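Local coordinates for ABC transporter ATP-binding/permease protein Rv1747 (Mycobacterium tuberculosis, PDB 6CCD) that moves an unknown substrate across the membrane as an ABC transporter, its two FHA domains, the first of which is given here, being required for phosphorylation by PknF, at residues R57-L71 against P77-N91. Sequence-based numbering, arbitrary orientation. Where two conformers were deposited one is given.
Sequences RWVAIDNGSLNGLYL and PVVDIYDAQRVHIGN
L69 fills the gap between two antiparallel strand pairings, 57-62 with 78-81 in one sheet and 69-71 with 84-89 in the other. A chi1 of 167°, anti to the backbone N, places CG between the pairings, and the branching there sends CD2 to V79 CG2 (3.9 Å) and CD1 across to V87 CG2, also at 3.9 Å. A60 and I81 extend this apolar interior, with I81 CD1 4.2 Å from A60 CB. Backbone bonds fix both registers: A60 and V79 exchange two, and Y70 N reaches H88 O at 2.7 Å, as H88 N returns to Y70 O.

The R57-D80-Y82 end is the looser, solvent side: Y82 is exposed, R57 and D80 partly so. In the modelled R57 conformer, one of two and doubtful to that extent, NH2 forms a salt bridge with D80 OD1 whose hydrogen bond is straight (173°) but long (3.3 Å) and therefore weak. Y82 CE1 sits 3.2 Å above the guanidinium, but planes 63° apart exclude a parallel stack.

In the intervening loop, D62 OD1 accepts S65 N and S65 OG from opposite faces of its carboxylate, and S65 OG receives G68 N, at 2.9 Å. Consecutive Asx and ST motifs thus shape the loop linking the two sheets of the FHA beta-sandwich.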
loop_
_atom_site.group_PDB
_atom_site.type_symbol
_atom_site.label_atom_id
_atom_site.label_comp_id
_atom_site.label_asym_id
_atom_site.label_seq_id
_atom_site.Cartn_x
_atom_site.Cartn_y
_atom_site.Cartn_z
ATOM N N ARG A 57 14.446 1.313 2.492
ATOM C CA ARG A 57 13.474 1.144 1.420
ATOM C C ARG A 57 12.037 1.272 1.906
ATOM O O ARG A 57 11.739 1.032 3.080
ATOM C CB ARG A 57 13.646 -0.218 0.748
ATOM C CG ARG A 57 13.135 -1.375 1.600
ATOM C CD ARG A 57 13.276 -2.687 0.876
ATOM N NE ARG A 57 14.658 -2.888 0.451
ATOM C CZ ARG A 57 15.190 -4.069 0.172
ATOM N NH1 ARG A 57 16.457 -4.145 -0.209
ATOM N NH2 ARG A 57 14.454 -5.169 0.271
ATOM N N TRP A 58 11.150 1.640 0.985
ATOM C CA TRP A 58 9.724 1.635 1.251
ATOM C C TRP A 58 9.203 0.213 1.196
ATOM O O TRP A 58 9.606 -0.558 0.325
ATOM C CB TRP A 58 8.971 2.505 0.239
ATOM C CG TRP A 58 9.079 3.961 0.533
ATOM C CD1 TRP A 58 9.913 4.863 -0.061
ATOM C CD2 TRP A 58 8.337 4.688 1.522
ATOM N NE1 TRP A 58 9.736 6.113 0.498
ATOM C CE2 TRP A 58 8.769 6.029 1.467
ATOM C CE3 TRP A 58 7.336 4.338 2.432
ATOM C CZ2 TRP A 58 8.241 7.017 2.290
ATOM C CZ3 TRP A 58 6.823 5.315 3.259
ATOM C CH2 TRP A 58 7.271 6.643 3.178
ATOM N N VAL A 59 8.315 -0.138 2.127
ATOM C CA VAL A 59 7.646 -1.428 2.070
ATOM C C VAL A 59 6.142 -1.287 2.252
ATOM O O VAL A 59 5.676 -0.390 2.943
ATOM C CB VAL A 59 8.190 -2.412 3.137
ATOM C CG1 VAL A 59 9.610 -2.809 2.802
ATOM C CG2 VAL A 59 8.111 -1.804 4.544
ATOM N N ALA A 60 5.391 -2.175 1.607
ATOM C CA ALA A 60 3.966 -2.326 1.866
ATOM C C ALA A 60 3.759 -3.605 2.657
ATOM O O ALA A 60 4.122 -4.677 2.195
ATOM C CB ALA A 60 3.166 -2.374 0.570
ATOM N N ILE A 61 3.168 -3.471 3.836
ATOM C CA ILE A 61 3.010 -4.575 4.784
ATOM C C ILE A 61 1.550 -4.947 4.983
ATOM O O ILE A 61 0.726 -4.091 5.292
ATOM C CB ILE A 61 3.608 -4.209 6.163
ATOM C CG1 ILE A 61 5.097 -3.878 6.029
ATOM C CG2 ILE A 61 3.362 -5.343 7.173
ATOM C CD1 ILE A 61 5.656 -3.071 7.196
ATOM N N ASP A 62 1.228 -6.221 4.786
ATOM C CA ASP A 62 -0.097 -6.758 5.112
ATOM C C ASP A 62 -0.297 -6.713 6.622
ATOM O O ASP A 62 0.433 -7.382 7.362
ATOM C CB ASP A 62 -0.223 -8.207 4.600
ATOM C CG ASP A 62 -1.627 -8.791 4.779
ATOM O OD1 ASP A 62 -2.503 -8.139 5.397
ATOM O OD2 ASP A 62 -1.852 -9.928 4.301
ATOM N N ASN A 63 -1.280 -5.935 7.080
ATOM C CA ASN A 63 -1.502 -5.703 8.508
ATOM C C ASN A 63 -2.486 -6.717 9.085
ATOM O O ASN A 63 -3.492 -6.348 9.703
ATOM C CB ASN A 63 -2.015 -4.270 8.720
ATOM C CG ASN A 63 -2.084 -3.857 10.179
ATOM O OD1 ASN A 63 -1.237 -4.223 10.993
ATOM N ND2 ASN A 63 -3.110 -3.080 10.512
ATOM N N GLY A 64 -2.192 -7.994 8.871
ATOM C CA GLY A 64 -3.068 -9.069 9.308
ATOM C C GLY A 64 -4.464 -8.931 8.735
ATOM O O GLY A 64 -5.454 -9.174 9.420
ATOM N N SER A 65 -4.550 -8.526 7.472
ATOM C CA SER A 65 -5.842 -8.378 6.810
ATOM C C SER A 65 -6.492 -9.727 6.560
ATOM O O SER A 65 -5.814 -10.750 6.480
ATOM C CB SER A 65 -5.679 -7.646 5.482
ATOM O OG SER A 65 -4.997 -8.465 4.544
ATOM N N LEU A 66 -7.807 -9.733 6.398
ATOM C CA LEU A 66 -8.499 -10.967 6.042
ATOM C C LEU A 66 -8.132 -11.444 4.642
ATOM O O LEU A 66 -7.832 -12.617 4.435
ATOM C CB LEU A 66 -10.018 -10.777 6.145
ATOM C CG LEU A 66 -10.908 -11.973 5.781
ATOM C CD1 LEU A 66 -10.668 -13.136 6.726
ATOM C CD2 LEU A 66 -12.388 -11.565 5.782
ATOM N N ASN A 67 -8.155 -10.536 3.672
ATOM C CA ASN A 67 -8.114 -10.955 2.276
ATOM C C ASN A 67 -6.800 -10.669 1.544
ATOM O O ASN A 67 -6.657 -10.998 0.371
ATOM C CB ASN A 67 -9.303 -10.322 1.544
ATOM C CG ASN A 67 -10.638 -10.943 1.979
ATOM O OD1 ASN A 67 -10.741 -12.163 2.117
ATOM N ND2 ASN A 67 -11.647 -10.111 2.216
ATOM N N GLY A 68 -5.839 -10.069 2.239
ATOM C CA GLY A 68 -4.461 -10.111 1.781
ATOM C C GLY A 68 -3.942 -9.090 0.790
ATOM O O GLY A 68 -4.618 -8.119 0.435
ATOM N N LEU A 69 -2.700 -9.333 0.374
ATOM C CA LEU A 69 -1.889 -8.449 -0.463
ATOM C C LEU A 69 -1.288 -9.305 -1.553
ATOM O O LEU A 69 -0.715 -10.367 -1.262
ATOM C CB LEU A 69 -0.779 -7.777 0.358
ATOM C CG LEU A 69 0.369 -7.043 -0.338
ATOM C CD1 LEU A 69 -0.134 -5.768 -1.035
ATOM C CD2 LEU A 69 1.447 -6.692 0.693
ATOM N N TYR A 70 -1.424 -8.863 -2.796
ATOM C CA TYR A 70 -0.967 -9.645 -3.940
ATOM C C TYR A 70 0.021 -8.903 -4.825
ATOM O O TYR A 70 -0.178 -7.729 -5.168
ATOM C CB TYR A 70 -2.160 -10.082 -4.788
ATOM C CG TYR A 70 -3.051 -11.077 -4.087
ATOM C CD1 TYR A 70 -2.872 -12.442 -4.272
ATOM C CD2 TYR A 70 -4.051 -10.655 -3.221
ATOM C CE1 TYR A 70 -3.675 -13.364 -3.630
ATOM C CE2 TYR A 70 -4.862 -11.572 -2.566
ATOM C CZ TYR A 70 -4.669 -12.927 -2.788
ATOM O OH TYR A 70 -5.458 -13.849 -2.147
ATOM N N LEU A 71 1.087 -9.608 -5.195
ATOM C CA LEU A 71 2.036 -9.141 -6.196
ATOM C C LEU A 71 2.135 -10.201 -7.298
ATOM O O LEU A 71 2.563 -11.318 -7.033
ATOM C CB LEU A 71 3.408 -8.889 -5.567
ATOM C CG LEU A 71 4.545 -8.482 -6.509
ATOM C CD1 LEU A 71 4.268 -7.136 -7.163
ATOM C CD2 LEU A 71 5.869 -8.444 -5.774
ATOM N N PRO A 77 3.165 -11.408 2.429
ATOM C CA PRO A 77 2.994 -10.584 3.636
ATOM C C PRO A 77 3.602 -9.202 3.500
ATOM O O PRO A 77 3.267 -8.303 4.266
ATOM C CB PRO A 77 3.735 -11.379 4.725
ATOM C CG PRO A 77 4.790 -12.143 3.977
ATOM C CD PRO A 77 4.198 -12.452 2.610
ATOM N N VAL A 78 4.505 -9.034 2.550
ATOM C CA VAL A 78 5.174 -7.748 2.405
ATOM C C VAL A 78 5.597 -7.567 0.950
ATOM O O VAL A 78 5.912 -8.547 0.260
ATOM C CB VAL A 78 6.405 -7.626 3.367
ATOM C CG1 VAL A 78 7.473 -8.662 3.046
ATOM C CG2 VAL A 78 6.990 -6.223 3.330
ATOM N N VAL A 79 5.555 -6.328 0.471
ATOM C CA VAL A 79 6.114 -6.020 -0.845
ATOM C C VAL A 79 7.197 -4.959 -0.702
ATOM O O VAL A 79 6.966 -3.906 -0.101
ATOM C CB VAL A 79 5.027 -5.535 -1.842
ATOM C CG1 VAL A 79 5.659 -4.949 -3.102
ATOM C CG2 VAL A 79 4.079 -6.675 -2.190
ATOM N N ASP A 80 8.384 -5.245 -1.234
ATOM C CA ASP A 80 9.466 -4.267 -1.243
ATOM C C ASP A 80 9.286 -3.341 -2.452
ATOM O O ASP A 80 9.102 -3.797 -3.582
ATOM C CB ASP A 80 10.845 -4.950 -1.271
ATOM C CG ASP A 80 11.126 -5.771 -0.008
ATOM O OD1 ASP A 80 11.231 -5.190 1.095
ATOM O OD2 ASP A 80 11.248 -7.008 -0.120
ATOM N N ILE A 81 9.317 -2.039 -2.197
ATOM C CA ILE A 81 9.128 -1.033 -3.236
ATOM C C ILE A 81 10.433 -0.286 -3.530
ATOM O O ILE A 81 10.765 0.684 -2.846
ATOM C CB ILE A 81 8.054 -0.013 -2.808
ATOM C CG1 ILE A 81 6.817 -0.741 -2.269
ATOM C CG2 ILE A 81 7.725 0.932 -3.956
ATOM C CD1 ILE A 81 5.868 0.163 -1.463
ATOM N N TYR A 82 11.161 -0.721 -4.550
ATOM C CA TYR A 82 12.464 -0.129 -4.870
ATOM C C TYR A 82 12.348 1.111 -5.749
ATOM O O TYR A 82 12.993 2.128 -5.494
ATOM C CB TYR A 82 13.354 -1.157 -5.566
ATOM C CG TYR A 82 13.575 -2.397 -4.748
ATOM C CD1 TYR A 82 14.585 -2.452 -3.802
ATOM C CD2 TYR A 82 12.761 -3.508 -4.907
ATOM C CE1 TYR A 82 14.787 -3.584 -3.044
ATOM C CE2 TYR A 82 12.953 -4.644 -4.152
ATOM C CZ TYR A 82 13.967 -4.677 -3.221
ATOM O OH TYR A 82 14.160 -5.812 -2.466
ATOM N N ASP A 83 11.536 1.019 -6.795
ATOM C CA ASP A 83 11.340 2.154 -7.690
ATOM C C ASP A 83 9.871 2.357 -8.033
ATOM O O ASP A 83 9.313 3.435 -7.832
ATOM C CB ASP A 83 12.137 1.976 -8.978
ATOM C CG ASP A 83 11.968 3.152 -9.926
ATOM O OD1 ASP A 83 12.428 4.264 -9.584
ATOM O OD2 ASP A 83 11.359 2.971 -11.003
ATOM N N ALA A 84 9.253 1.320 -8.570
ATOM C CA ALA A 84 7.855 1.401 -8.956
ATOM C C ALA A 84 7.243 0.016 -8.878
ATOM O O ALA A 84 7.934 -0.988 -9.051
ATOM C CB ALA A 84 7.715 1.979 -10.343
ATOM N N GLN A 85 5.945 -0.040 -8.618
ATOM C CA GLN A 85 5.320 -1.305 -8.290
ATOM C C GLN A 85 3.802 -1.178 -8.311
ATOM O O GLN A 85 3.251 -0.196 -7.828
ATOM C CB GLN A 85 5.804 -1.770 -6.911
ATOM C CG GLN A 85 5.482 -3.195 -6.591
ATOM C CD GLN A 85 6.216 -4.149 -7.494
ATOM O OE1 GLN A 85 5.705 -4.542 -8.542
ATOM N NE2 GLN A 85 7.424 -4.528 -7.097
ATOM N N ARG A 86 3.128 -2.163 -8.890
ATOM C CA ARG A 86 1.686 -2.248 -8.760
ATOM C C ARG A 86 1.336 -3.465 -7.923
ATOM O O ARG A 86 1.873 -4.546 -8.162
ATOM C CB ARG A 86 1.011 -2.344 -10.123
ATOM C CG ARG A 86 -0.454 -2.732 -10.040
ATOM C CD ARG A 86 -1.124 -2.718 -11.409
ATOM N NE ARG A 86 -2.084 -1.628 -11.496
ATOM C CZ ARG A 86 -2.336 -0.932 -12.594
ATOM N NH1 ARG A 86 -1.698 -1.211 -13.726
ATOM N NH2 ARG A 86 -3.228 0.050 -12.556
ATOM N N VAL A 87 0.447 -3.295 -6.947
ATOM C CA VAL A 87 -0.036 -4.428 -6.177
ATOM C C VAL A 87 -1.557 -4.441 -6.200
ATOM O O VAL A 87 -2.195 -3.461 -6.618
ATOM C CB VAL A 87 0.450 -4.385 -4.708
ATOM C CG1 VAL A 87 1.967 -4.355 -4.637
ATOM C CG2 VAL A 87 -0.167 -3.185 -3.971
ATOM N N HIS A 88 -2.139 -5.551 -5.763
ATOM C CA HIS A 88 -3.577 -5.622 -5.539
ATOM C C HIS A 88 -3.838 -6.030 -4.101
ATOM O O HIS A 88 -3.125 -6.861 -3.552
ATOM C CB HIS A 88 -4.239 -6.618 -6.488
ATOM C CG HIS A 88 -4.106 -6.250 -7.929
ATOM N ND1 HIS A 88 -5.092 -5.579 -8.618
ATOM C CD2 HIS A 88 -3.094 -6.437 -8.807
ATOM C CE1 HIS A 88 -4.702 -5.385 -9.864
ATOM N NE2 HIS A 88 -3.494 -5.898 -10.006
ATOM N N ILE A 89 -4.869 -5.454 -3.490
ATOM C CA ILE A 89 -5.276 -5.892 -2.172
ATOM C C ILE A 89 -6.651 -6.542 -2.252
ATOM O O ILE A 89 -7.473 -6.160 -3.089
ATOM C CB ILE A 89 -5.298 -4.724 -1.170
ATOM C CG1 ILE A 89 -6.040 -3.520 -1.765
ATOM C CG2 ILE A 89 -3.859 -4.303 -0.813
ATOM C CD1 ILE A 89 -6.116 -2.331 -0.794
ATOM N N GLY A 90 -6.883 -7.523 -1.385
ATOM C CA GLY A 90 -8.185 -8.178 -1.281
ATOM C C GLY A 90 -8.342 -9.411 -2.154
ATOM O O GLY A 90 -9.113 -10.303 -1.833
ATOM N N ASN A 91 -7.606 -9.446 -3.259
ATOM C CA ASN A 91 -7.696 -10.516 -4.252
ATOM C C ASN A 91 -6.726 -10.173 -5.367
ATOM O O ASN A 91 -6.305 -9.026 -5.458
ATOM C CB ASN A 91 -9.126 -10.648 -4.811
ATOM C CG ASN A 91 -9.872 -11.850 -4.240
ATOM O OD1 ASN A 91 -9.267 -12.784 -3.707
ATOM N ND2 ASN A 91 -11.194 -11.825 -4.351
HETATM O O HOH W 1 12.093 2.595 -1.602
#